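Uncharacterized protein (Bacteroides cellulosilyticus, PDB 5JVK) probably hydrolyses O-glycosidic bonds in carbohydrates, as a family 39 glycoside hydrolase of a gut symbiont. Local coordinates at residues 135-140 with 150-155; 169-174 with 216-221. All coordinates share one frame; numbering follows the deposited sequence.

Contact 1 (135-140 with 150-155); sequences TDLAWE and VMPEHM
L137 and M155 supply most of the buried area here, and their side chains cross at about a right angle. L137 keeps CG opposite its backbone nitrogen (chi1 -172°), and from that branch point CD2 reaches the other segment. It makes a tight approach of 3.3 Å to M155 CG, while the sulfur M155 SD, behind that carbon, is 3.8 Å from L137 CD2. The methionine chain bends at both chi2 and chi3, and its terminal methyl adds no close touch to the leucine. A second apolar touch comes from the proline ring: P152 CG sits 4.1 Å from L137 CD2, so that one methyl serves both P152 and M155.

The polar side of the contact is looser. H154 presents the edge of its ring to the strand backbone, with D136 O near the ring plane and 3.9 Å from H154 CE1, a distant C-H approach and not a hydrogen bond. L137 CD2 also comes to 4.2 Å from H154 CE1, at an oblique angle to the ring. With H154 CG set between the backbone nitrogen and carbonyl carbon (chi1 67°), the imidazole turns its CE1 corner toward D136 O.

Within segment 150-155 a weak bond, 3.3 Å long, joins M155 N to P152 O. On the other segment, A138 takes the N-cap position of helix 139-142.

The contact thus seats the N-terminal part of helix 153-164 on the outer side of strand 132-138, near the strand's C-terminal end. L137 also packs on I171 and F173 of strand 168-174, and P152 leans on H141 and V142. M155 continues to I171 and to M211 of helix 194-211, whereas D136 points away from this layer, its OD2 hydrogen-bonded to a glycerol that probably comes from the crystallisation liquor.

Contact 2 (169-174 with 216-221); sequences PLIVFG and TEWELW
V172 and E219 mark the tight middle of this parallel strand pair. Their side chains run side by side in the same direction, and E219 OE1 comes to 3.5 Å from V172 CB. E219 is extended beyond CG, which carries its carboxylate deep into the barrel; there R134 forms a salt bridge to OE1, while S286 and T339 bond OE2, and the three partners fix the carboxylate's position.

Around this pair E219 N gives a nearly straight bond to I171 O (2.8 Å, 175°), and F173 N meets E219 O at the same length. I171 N bonds E217 O at 3.1 Å (166°), beyond which the pairing loosens toward L170 and E217. At the other end the W221 N to F173 O bond is short and bent, and is read with caution. Beside it, the CA of G174 lies over one face of the W221 six-membered ring, 3.9 Å from its centroid; glycine, having no side chain, admits this CH-pi contact.

On the face bearing I171, W218, F173 and L220 the contact is apolar: I171 CG2 rests 3.6 Å from W218 CZ3. Packing slackens at L220, whose CD2 stays 4.4 Å from F173 CD2 at the ring edge, and at partly exposed T216, which hydrogen-bonds to its own neighbour E217.

Such pairing is that of adjacent strands in a TIM-type (beta/alpha)8 barrel. W221 opens a Trp-Asn-Glu-Pro sequence, which in related clan GH-A enzymes carries the acid/base glutamate.

In the fold
Strand 132-138 of contact 1 lies next to strand 168-174 of contact 2 in the same barrel, yet the two contacts illustrate different layers of it. Contact 2 is fully buried and joins adjacent strands through backbone bonds, with E219 turned inward and F173 and W218 toward the surrounding helix 194-211. Contact 1, partly buried and far smaller, relies on aliphatic and thioether packing between a strand and the helix outside it. Their centres are 11 Å apart and they meet directly: L137 N probably bonds V172 O at 2.9 Å, and L137 CD1 touches F173 CD1. On the inner side, D136 OD1 packs against V172 CG1, so both contacts also border the barrel interior where glycerol is bound.

Contact 1 (135-140 with 150-155)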
loop_
_atom_site.group_PDB
_atom_site.type_symbol
_atom_site.label_atom_id
_atom_site.label_comp_id
_atom_site.label_asym_id
_atom_site.label_seq_id
_atom_site.Cartn_x
_atom_site.Cartn_y
_atom_site.Cartn_z
ATOM N N THR A 135 -1.074 -4.092 10.478
ATOM C CA THR A 135 -0.289 -3.632 11.619
ATOM C C THR A 135 0.040 -4.766 12.585
ATOM O O THR A 135 -0.557 -5.842 12.532
ATOM C CB THR A 135 -0.975 -2.458 12.347
ATOM O OG1 THR A 135 -0.039 -1.839 13.238
ATOM C CG2 THR A 135 -2.213 -2.913 13.118
ATOM N N ASP A 136 1.006 -4.499 13.457
ATOM C CA ASP A 136 1.570 -5.513 14.341
ATOM C C ASP A 136 0.751 -5.700 15.605
ATOM O O ASP A 136 0.048 -4.793 16.055
ATOM C CB ASP A 136 2.997 -5.139 14.739
ATOM C CG ASP A 136 3.924 -5.062 13.556
ATOM O OD1 ASP A 136 4.415 -6.123 13.110
ATOM O OD2 ASP A 136 4.162 -3.932 13.072
ATOM N N LEU A 137 0.856 -6.897 16.164
ATOM C CA LEU A 137 0.376 -7.180 17.503
ATOM C C LEU A 137 1.399 -8.095 18.165
ATOM O O LEU A 137 1.648 -9.201 17.685
ATOM C CB LEU A 137 -1.009 -7.829 17.450
ATOM C CG LEU A 137 -1.770 -8.046 18.767
ATOM C CD1 LEU A 137 -1.214 -9.223 19.558
ATOM C CD2 LEU A 137 -1.778 -6.782 19.618
ATOM N N ALA A 138 1.989 -7.625 19.261
ATOM C CA ALA A 138 3.012 -8.378 19.973
ATOM C C ALA A 138 2.365 -9.384 20.923
ATOM O O ALA A 138 1.496 -9.020 21.719
ATOM C CB ALA A 138 3.920 -7.432 20.741
ATOM N N TRP A 139 2.786 -10.645 20.817
ATOM C CA TRP A 139 2.424 -11.708 21.769
ATOM C C TRP A 139 2.753 -11.277 23.205
ATOM O O TRP A 139 1.937 -11.445 24.112
ATOM C CB TRP A 139 3.171 -12.995 21.384
ATOM C CG TRP A 139 2.957 -14.216 22.247
ATOM C CD1 TRP A 139 1.967 -14.430 23.164
ATOM C CD2 TRP A 139 3.744 -15.413 22.224
ATOM N NE1 TRP A 139 2.107 -15.674 23.732
ATOM C CE2 TRP A 139 3.189 -16.299 23.172
ATOM C CE3 TRP A 139 4.876 -15.818 21.502
ATOM C CZ2 TRP A 139 3.724 -17.569 23.414
ATOM C CZ3 TRP A 139 5.409 -17.080 21.744
ATOM C CH2 TRP A 139 4.832 -17.939 22.695
ATOM N N GLU A 140 3.943 -10.705 23.376
ATOM C CA GLU A 140 4.380 -10.067 24.630
ATOM C C GLU A 140 3.320 -9.148 25.255
ATOM O O GLU A 140 3.030 -9.249 26.449
ATOM C CB GLU A 140 5.670 -9.274 24.367
ATOM C CG GLU A 140 6.366 -8.715 25.599
ATOM C CD GLU A 140 7.761 -8.196 25.289
ATOM O OE1 GLU A 140 8.574 -8.963 24.724
ATOM O OE2 GLU A 140 8.049 -7.024 25.612
ATOM N N VAL A 150 -4.745 -9.866 27.855
ATOM C CA VAL A 150 -5.236 -8.491 27.760
ATOM C C VAL A 150 -5.118 -7.999 26.312
ATOM O O VAL A 150 -4.187 -8.377 25.603
ATOM C CB VAL A 150 -4.478 -7.544 28.726
ATOM C CG1 VAL A 150 -3.001 -7.419 28.354
ATOM C CG2 VAL A 150 -5.141 -6.171 28.782
ATOM N N MET A 151 -6.074 -7.175 25.882
ATOM C CA MET A 151 -6.055 -6.565 24.552
ATOM C C MET A 151 -5.483 -5.150 24.680
ATOM O O MET A 151 -6.097 -4.310 25.341
ATOM C CB MET A 151 -7.477 -6.521 23.976
ATOM C CG MET A 151 -7.588 -6.006 22.545
ATOM S SD MET A 151 -6.612 -6.924 21.334
ATOM C CE MET A 151 -7.334 -8.555 21.456
ATOM N N PRO A 152 -4.307 -4.874 24.064
ATOM C CA PRO A 152 -3.714 -3.530 24.186
ATOM C C PRO A 152 -4.586 -2.410 23.621
ATOM O O PRO A 152 -5.427 -2.659 22.755
ATOM C CB PRO A 152 -2.407 -3.641 23.388
ATOM C CG PRO A 152 -2.092 -5.091 23.361
ATOM C CD PRO A 152 -3.416 -5.790 23.323
ATOM N N GLU A 153 -4.372 -1.191 24.112
ATOM C CA GLU A 153 -5.192 -0.035 23.728
ATOM C C GLU A 153 -5.065 0.312 22.241
ATOM O O GLU A 153 -6.061 0.663 21.603
ATOM C CB GLU A 153 -4.851 1.187 24.602
ATOM C CG GLU A 153 -5.649 2.464 24.318
ATOM C CD GLU A 153 -7.162 2.276 24.366
ATOM O OE1 GLU A 153 -7.871 2.986 23.621
ATOM O OE2 GLU A 153 -7.650 1.425 25.144
ATOM N N HIS A 154 -3.852 0.206 21.697
ATOM C CA HIS A 154 -3.622 0.507 20.278
ATOM C C HIS A 154 -4.428 -0.386 19.320
ATOM O O HIS A 154 -4.801 0.068 18.240
ATOM C CB HIS A 154 -2.120 0.520 19.926
ATOM C CG HIS A 154 -1.441 -0.814 20.026
ATOM N ND1 HIS A 154 -1.316 -1.668 18.950
ATOM C CD2 HIS A 154 -0.821 -1.425 21.064
ATOM C CE1 HIS A 154 -0.664 -2.754 19.326
ATOM N NE2 HIS A 154 -0.352 -2.631 20.603
ATOM N N MET A 155 -4.725 -1.623 19.726
ATOM C CA MET A 155 -5.557 -2.523 18.910
ATOM C C MET A 155 -6.995 -2.038 18.737
ATOM O O MET A 155 -7.521 -2.057 17.622
ATOM C CB MET A 155 -5.570 -3.946 19.482
ATOM C CG MET A 155 -4.357 -4.773 19.096
ATOM S SD MET A 155 -4.223 -5.086 17.323
ATOM C CE MET A 155 -5.690 -6.071 17.041
#

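Contact 2 (169-174 with 216-221)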
loop_
_atom_site.group_PDB
_atom_site.type_symbol
_atom_site.label_atom_id
_atom_site.label_comp_id
_atom_site.label_asym_id
_atom_site.label_seq_id
_atom_site.Cartn_x
_atom_site.Cartn_y
_atom_site.Cartn_z
ATOM N N PRO A 169 -9.059 -4.477 8.670
ATOM C CA PRO A 169 -7.695 -4.600 9.186
ATOM C C PRO A 169 -7.173 -6.039 9.155
ATOM O O PRO A 169 -7.921 -6.972 9.457
ATOM C CB PRO A 169 -7.808 -4.089 10.630
ATOM C CG PRO A 169 -9.263 -4.085 10.962
ATOM C CD PRO A 169 -10.049 -4.514 9.760
ATOM N N LEU A 170 -5.905 -6.188 8.767
ATOM C CA LEU A 170 -5.171 -7.453 8.830
ATOM C C LEU A 170 -4.121 -7.306 9.926
ATOM O O LEU A 170 -3.429 -6.293 9.977
ATOM C CB LEU A 170 -4.509 -7.738 7.482
ATOM C CG LEU A 170 -3.732 -9.052 7.285
ATOM C CD1 LEU A 170 -3.838 -9.528 5.842
ATOM C CD2 LEU A 170 -2.264 -8.932 7.683
ATOM N N ILE A 171 -4.002 -8.306 10.801
ATOM C CA ILE A 171 -3.129 -8.212 11.979
ATOM C C ILE A 171 -2.049 -9.290 11.940
ATOM O O ILE A 171 -2.359 -10.480 11.857
ATOM C CB ILE A 171 -3.934 -8.336 13.298
ATOM C CG1 ILE A 171 -5.046 -7.276 13.365
ATOM C CG2 ILE A 171 -3.021 -8.236 14.521
ATOM C CD1 ILE A 171 -4.575 -5.837 13.482
ATOM N N VAL A 172 -0.786 -8.861 12.011
ATOM C CA VAL A 172 0.349 -9.786 12.080
ATOM C C VAL A 172 0.744 -10.004 13.547
ATOM O O VAL A 172 1.187 -9.082 14.234
ATOM C CB VAL A 172 1.544 -9.368 11.165
ATOM C CG1 VAL A 172 2.193 -8.050 11.581
ATOM C CG2 VAL A 172 2.590 -10.476 11.109
ATOM N N PHE A 173 0.547 -11.237 14.011
ATOM C CA PHE A 173 0.749 -11.625 15.407
ATOM C C PHE A 173 2.083 -12.339 15.566
ATOM O O PHE A 173 2.348 -13.303 14.849
ATOM C CB PHE A 173 -0.380 -12.570 15.845
ATOM C CG PHE A 173 -0.270 -13.034 17.271
ATOM C CD1 PHE A 173 -0.812 -12.278 18.293
ATOM C CD2 PHE A 173 0.364 -14.232 17.591
ATOM C CE1 PHE A 173 -0.721 -12.687 19.614
ATOM C CE2 PHE A 173 0.459 -14.653 18.909
ATOM C CZ PHE A 173 -0.085 -13.879 19.926
ATOM N N GLY A 174 2.910 -11.898 16.511
ATOM C CA GLY A 174 4.135 -12.632 16.821
ATOM C C GLY A 174 5.156 -11.913 17.676
ATOM O O GLY A 174 4.801 -11.128 18.552
ATOM N N THR A 216 -10.855 -10.336 10.240
ATOM C CA THR A 216 -10.986 -11.632 9.555
ATOM C C THR A 216 -9.678 -12.167 8.947
ATOM O O THR A 216 -9.665 -13.278 8.411
ATOM C CB THR A 216 -12.061 -11.562 8.447
ATOM O OG1 THR A 216 -11.828 -10.417 7.619
ATOM C CG2 THR A 216 -13.448 -11.457 9.056
ATOM N N GLU A 217 -8.594 -11.389 9.028
ATOM C CA GLU A 217 -7.288 -11.790 8.490
ATOM C C GLU A 217 -6.216 -11.703 9.575
ATOM O O GLU A 217 -5.921 -10.612 10.074
ATOM C CB GLU A 217 -6.888 -10.905 7.303
ATOM C CG GLU A 217 -7.705 -11.121 6.036
ATOM C CD GLU A 217 -9.050 -10.414 6.055
ATOM O OE1 GLU A 217 -9.088 -9.198 6.336
ATOM O OE2 GLU A 217 -10.074 -11.074 5.786
ATOM N N TRP A 218 -5.642 -12.855 9.927
ATOM C CA TRP A 218 -4.611 -12.959 10.958
ATOM C C TRP A 218 -3.374 -13.630 10.377
ATOM O O TRP A 218 -3.465 -14.734 9.834
ATOM C CB TRP A 218 -5.128 -13.768 12.146
ATOM C CG TRP A 218 -6.230 -13.094 12.908
ATOM C CD1 TRP A 218 -7.572 -13.222 12.693
ATOM C CD2 TRP A 218 -6.084 -12.195 14.014
ATOM N NE1 TRP A 218 -8.272 -12.455 13.595
ATOM C CE2 TRP A 218 -7.384 -11.815 14.420
ATOM C CE3 TRP A 218 -4.980 -11.673 14.705
ATOM C CZ2 TRP A 218 -7.613 -10.932 15.487
ATOM C CZ3 TRP A 218 -5.208 -10.793 15.770
ATOM C CH2 TRP A 218 -6.516 -10.434 16.148
ATOM N N GLU A 219 -2.226 -12.962 10.503
ATOM C CA GLU A 219 -0.962 -13.426 9.933
ATOM C C GLU A 219 -0.050 -13.890 11.061
ATOM O O GLU A 219 0.253 -13.120 11.968
ATOM C CB GLU A 219 -0.303 -12.298 9.133
ATOM C CG GLU A 219 0.923 -12.702 8.322
ATOM C CD GLU A 219 1.522 -11.547 7.531
ATOM O OE1 GLU A 219 1.242 -10.373 7.857
ATOM O OE2 GLU A 219 2.285 -11.809 6.578
ATOM N N LEU A 220 0.380 -15.148 11.007
ATOM C CA LEU A 220 1.199 -15.729 12.069
ATOM C C LEU A 220 2.677 -15.400 11.837
ATOM O O LEU A 220 3.330 -15.990 10.976
ATOM C CB LEU A 220 0.949 -17.244 12.169
ATOM C CG LEU A 220 1.484 -18.041 13.373
ATOM C CD1 LEU A 220 3.007 -18.122 13.390
ATOM C CD2 LEU A 220 0.971 -17.474 14.694
ATOM N N TRP A 221 3.176 -14.434 12.608
ATOM C CA TRP A 221 4.596 -14.054 12.680
ATOM C C TRP A 221 5.043 -13.223 11.474
ATOM O O TRP A 221 4.647 -13.494 10.345
ATOM C CB TRP A 221 5.512 -15.283 12.867
ATOM C CG TRP A 221 6.586 -15.073 13.885
ATOM C CD1 TRP A 221 7.830 -14.559 13.674
ATOM C CD2 TRP A 221 6.501 -15.357 15.285
ATOM N NE1 TRP A 221 8.532 -14.511 14.856
ATOM C CE2 TRP A 221 7.740 -14.998 15.861
ATOM C CE3 TRP A 221 5.497 -15.885 16.111
ATOM C CZ2 TRP A 221 8.005 -15.144 17.228
ATOM C CZ3 TRP A 221 5.759 -16.033 17.471
ATOM C CH2 TRP A 221 7.006 -15.661 18.015
#